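Local atomic coordinates of homoserine kinase (Cytophaga hutchinsonii, PDB entry 4P52), a protein that probably catalyses the ATP-dependent phosphorylation of L-homoserine to O-phospho-L-homoserine, a step on the way to threonine, as a member of the GHMP kinase family. Residues T293-E296 with A297-I301; S242-G245 with R246-D250. All coordinates share one frame; numbering follows the deposited sequence.

The two contacts are both local, each within one stretch of chain in the GHMP kinase C-terminal region. Contact 1 starts helix 295-310; contact 2 covers most of the short helix 241-247 and its end. Their centres lie about 18 Å apart, and their nearest atoms about 7 Å, so they do not touch. Both reach strand 288-292, contact 1 through two alanines and Ile301 and contact 2 through Met248. Contact 1 is a surface contact, held by backbone bonds and a serine cap. Contact 2 is partly buried; it adds apolar packing, weaker bonds where the helix runs out, and an arginine that pairs with the second subunit.

Contact 1: T293-E296 with A297-I301; sequences TSQE and AAQKI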
loop_
_atom_site.group_PDB
_atom_site.type_symbol
_atom_site.label_atom_id
_atom_site.label_comp_id
_atom_site.label_asym_id
_atom_site.label_seq_id
_atom_site.Cartn_x
_atom_site.Cartn_y
_atom_site.Cartn_z
ATOM N N THR A 293 2.846 2.856 -21.422
ATOM C CA THR A 293 2.144 1.637 -21.812
ATOM C C THR A 293 2.425 1.120 -23.230
ATOM O O THR A 293 1.708 0.262 -23.720
ATOM C CB THR A 293 0.626 1.761 -21.582
ATOM O OG1 THR A 293 0.112 2.828 -22.380
ATOM C CG2 THR A 293 0.351 2.095 -20.152
ATOM N N SER A 294 3.474 1.616 -23.874
ATOM C CA SER A 294 3.926 1.054 -25.156
ATOM C C SER A 294 5.370 1.447 -25.446
ATOM O O SER A 294 5.866 2.439 -24.913
ATOM C CB SER A 294 3.047 1.524 -26.308
ATOM O OG SER A 294 3.233 2.901 -26.545
ATOM N N GLN A 295 6.020 0.675 -26.307
ATOM C CA GLN A 295 7.396 0.919 -26.688
ATOM C C GLN A 295 7.480 2.132 -27.587
ATOM O O GLN A 295 8.215 3.071 -27.314
ATOM C CB GLN A 295 7.942 -0.277 -27.434
ATOM C CG GLN A 295 9.224 0.029 -28.175
ATOM C CD GLN A 295 10.070 -1.205 -28.385
ATOM O OE1 GLN A 295 10.980 -1.500 -27.591
ATOM N NE2 GLN A 295 9.760 -1.953 -29.423
ATOM N N GLU A 296 6.305 2.661 -28.538
ATOM C CA GLU A 296 6.400 4.004 -29.059
ATOM C C GLU A 296 6.501 5.049 -27.947
ATOM O O GLU A 296 7.376 5.917 -28.007
ATOM C CB GLU A 296 5.223 4.307 -29.961
ATOM C CG GLU A 296 5.648 5.092 -31.182
ATOM C CD GLU A 296 4.520 5.257 -32.179
ATOM O OE1 GLU A 296 4.568 4.604 -33.252
ATOM O OE2 GLU A 296 3.580 6.026 -31.876
ATOM N N ALA A 297 5.631 4.960 -26.935
ATOM C CA ALA A 297 5.574 5.975 -25.875
ATOM C C ALA A 297 6.873 6.025 -25.073
ATOM O O ALA A 297 7.392 7.105 -24.805
ATOM C CB ALA A 297 4.360 5.771 -24.958
ATOM N N ALA A 298 7.406 4.860 -24.722
ATOM C CA ALA A 298 8.614 4.793 -23.926
ATOM C C ALA A 298 9.759 5.469 -24.668
ATOM O O ALA A 298 10.541 6.195 -24.068
ATOM C CB ALA A 298 8.969 3.357 -23.582
ATOM N N GLN A 299 9.846 5.243 -25.969
ATOM C CA GLN A 299 10.921 5.840 -26.748
ATOM C C GLN A 299 10.833 7.346 -26.847
ATOM O O GLN A 299 11.850 8.034 -26.649
ATOM C CB GLN A 299 11.029 5.218 -28.126
ATOM C CG GLN A 299 11.782 3.897 -28.085
ATOM C CD GLN A 299 11.446 2.996 -29.271
ATOM O OE1 GLN A 299 10.844 3.442 -30.252
ATOM N NE2 GLN A 299 11.839 1.728 -29.187
ATOM N N LYS A 300 9.640 7.875 -27.120
ATOM C CA LYS A 300 9.536 9.326 -27.159
ATOM C C LYS A 300 9.671 10.005 -25.767
ATOM O O LYS A 300 10.191 11.132 -25.660
ATOM C CB LYS A 300 8.408 9.851 -28.058
ATOM C CG LYS A 300 7.018 9.358 -27.773
ATOM C CD LYS A 300 5.975 10.347 -28.297
ATOM C CE LYS A 300 5.879 11.583 -27.391
ATOM N NZ LYS A 300 4.753 12.491 -27.739
ATOM N N ILE A 301 9.292 9.308 -24.704
ATOM C CA ILE A 301 9.612 9.785 -23.380
ATOM C C ILE A 301 11.134 9.886 -23.196
ATOM O O ILE A 301 11.634 10.887 -22.719
ATOM C CB ILE A 301 8.941 8.927 -22.286
ATOM C CG1 ILE A 301 7.439 9.247 -22.224
ATOM C CG2 ILE A 301 9.554 9.187 -20.919
ATOM C CD1 ILE A 301 6.585 8.058 -21.825
#
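Ser294 caps the start of helix 295-310 by a local contact with Ala297, on the surface of the C-terminal region just after strand 288-292. The OG of Ser294 accepts a bond from Ala297 N at 3.2 Å, with an N-H...O angle of 163°. The torsion explains the reach: OG sits between the backbone N and the carbonyl carbon (chi1 69°), turned over the first helical turn. It also lies alongside the Ala297 methyl, 3.5 Å from OG to CB. Replacing Ser294 by an alanine would probably leave Ala297 N without this acceptor and weaken the helix start.

The backbone then takes over. Ala298 N bonds to Ser294 O at 2.9 Å, and Gln299 N to Gln295 O at 3.0 Å. The next bond joins Lys300 N to Glu296 O at 3.1 Å.

On the outer side, Gln295 and Gln299 run past each other at a slant. NE2 of Gln299 comes to 3.3 Å from CG of Gln295. The amide planes are turned 22° from each other. The CG of Lys300 rests 3.5 Å from Glu296 O, while its amine extends off the helix.

Ala297 and Ala298 touch Ser292, and Ala298 also meets Tyr194. These small side chains face the antiparallel sheet. The whole is a serine N-cap opening a helix that packs on a beta-sheet.

Contact 2: S242-G245 with R246-D250; sequences SLIG and RSMQD
Ser247 is tied back to Leu243 by two hydrogen bonds. Leu243 O accepts from Ser247 N at 2.8 Å and from Ser247 OG at 3.0 Å. The hydroxyl reaches back because OG is turned opposite the carbonyl carbon (chi1 -69°). It stands above the carbonyl plane, 44° out of it, while the N donor is tilted only 15° from that plane. Two donors thus grip one oxygen.

The other backbone bonds are weak. Arg246 N reaches Ser242 O at 3.4 Å. Met248 N divides between Ile244 O and Gly245 O, both weakly, as the helix runs out.

Apolar contact comes from Ile244 and the selenomethionine Met248. The two chains run alongside one another, with Ile244 CG2 3.8 Å from Met248 SE. Both also touch Leu232 of helix 219-237.

The charged group is Arg246. Ser242 O sits over one face of its guanidinium, offset toward the rim, with Arg246 NE 3.5 Å from that oxygen. Its side chain crosses that of Leu243 at about a right angle, with NH2 3.6 Å from Leu243 CD1. Its NE forms a salt bridge with Asp183 of the second subunit, and Leu243 packs on Val185 of that subunit.

Past the helix, Asp250 caps the next turn: OD1 accepts from Ile252 N and Val253 N, and OD2 from Glu254 N. Met248 itself is the centre of an inverse gamma turn that closes helix 241-247 beside the subunit interface.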
loop_
_atom_site.group_PDB
_atom_site.type_symbol
_atom_site.label_atom_id
_atom_site.label_comp_id
_atom_site.label_asym_id
_atom_site.label_seq_id
_atom_site.Cartn_x
_atom_site.Cartn_y
_atom_site.Cartn_z
ATOM N N SER A 242 -4.766 3.911 -15.408
ATOM C CA SER A 242 -5.173 5.221 -14.934
ATOM C C SER A 242 -4.935 5.420 -13.422
ATOM O O SER A 242 -4.710 6.550 -12.963
ATOM C CB SER A 242 -6.652 5.409 -15.270
ATOM O OG SER A 242 -7.007 6.775 -15.216
ATOM N N LEU A 243 -5.004 4.314 -12.667
ATOM C CA LEU A 243 -4.855 4.311 -11.212
ATOM C C LEU A 243 -3.375 4.461 -10.866
ATOM O O LEU A 243 -3.026 5.251 -9.976
ATOM C CB LEU A 243 -5.432 3.032 -10.580
ATOM C CG LEU A 243 -5.374 2.821 -9.050
ATOM C CD1 LEU A 243 -6.059 3.953 -8.293
ATOM C CD2 LEU A 243 -5.935 1.469 -8.610
ATOM N N ILE A 244 -2.528 3.716 -11.585
ATOM C CA ILE A 244 -1.069 3.851 -11.495
ATOM C C ILE A 244 -0.601 5.298 -11.741
ATOM O O ILE A 244 0.183 5.842 -10.970
ATOM C CB ILE A 244 -0.366 2.911 -12.465
ATOM C CG1 ILE A 244 -0.688 1.470 -12.103
ATOM C CG2 ILE A 244 1.139 3.141 -12.417
ATOM C CD1 ILE A 244 -0.098 0.452 -13.057
ATOM N N GLY A 245 -1.116 5.927 -12.788
ATOM C CA GLY A 245 -0.788 7.316 -13.073
ATOM C C GLY A 245 -1.035 8.192 -11.865
ATOM O O GLY A 245 -0.171 8.970 -11.456
ATOM N N ARG A 246 -2.218 8.049 -11.278
ATOM C CA ARG A 246 -2.620 8.898 -10.171
ATOM C C ARG A 246 -1.880 8.536 -8.886
ATOM O O ARG A 246 -1.587 9.412 -8.089
ATOM C CB ARG A 246 -4.133 8.839 -9.977
ATOM C CG ARG A 246 -4.942 9.868 -10.769
ATOM C CD ARG A 246 -6.433 9.560 -10.655
ATOM N NE ARG A 246 -6.625 8.116 -10.457
ATOM C CZ ARG A 246 -7.694 7.417 -10.824
ATOM N NH1 ARG A 246 -8.699 8.027 -11.432
ATOM N NH2 ARG A 246 -7.748 6.104 -10.589
ATOM N N SER A 247 -1.566 7.257 -8.712
ATOM C CA SER A 247 -0.837 6.767 -7.549
ATOM C C SER A 247 0.658 7.074 -7.512
ATOM O O SER A 247 1.287 6.975 -6.450
ATOM C CB SER A 247 -1.018 5.267 -7.401
ATOM O OG SER A 247 -2.358 5.035 -7.034
HETATM N N MSE A 248 1.237 7.453 -8.644
HETATM C CA MSE A 248 2.652 7.751 -8.655
HETATM C C MSE A 248 2.944 9.176 -8.305
HETATM O O MSE A 248 3.469 9.923 -9.130
HETATM C CB MSE A 248 3.132 7.461 -10.030
HETATM C CG MSE A 248 3.465 5.992 -10.024
HETATM SE SE MSE A 248 3.970 5.650 -11.886
HETATM C CE MSE A 248 5.870 6.186 -11.649
ATOM N N GLN A 249 2.589 9.555 -7.082
ATOM C CA GLN A 249 2.891 10.863 -6.505
ATOM C C GLN A 249 3.727 10.579 -5.277
ATOM O O GLN A 249 3.376 9.713 -4.457
ATOM C CB GLN A 249 1.630 11.623 -6.062
ATOM C CG GLN A 249 0.534 11.862 -7.088
ATOM C CD GLN A 249 1.063 12.386 -8.414
ATOM O OE1 GLN A 249 1.978 13.215 -8.453
ATOM N NE2 GLN A 249 0.493 11.895 -9.517
ATOM N N ASP A 250 4.842 11.284 -5.143
ATOM C CA ASP A 250 5.682 11.114 -3.983
ATOM C C ASP A 250 5.787 12.457 -3.322
ATOM O O ASP A 250 6.364 13.374 -3.873
ATOM C CB ASP A 250 7.045 10.568 -4.394
ATOM C CG ASP A 250 8.041 10.496 -3.229
ATOM O OD1 ASP A 250 7.657 10.683 -2.026
ATOM O OD2 ASP A 250 9.234 10.257 -3.538
#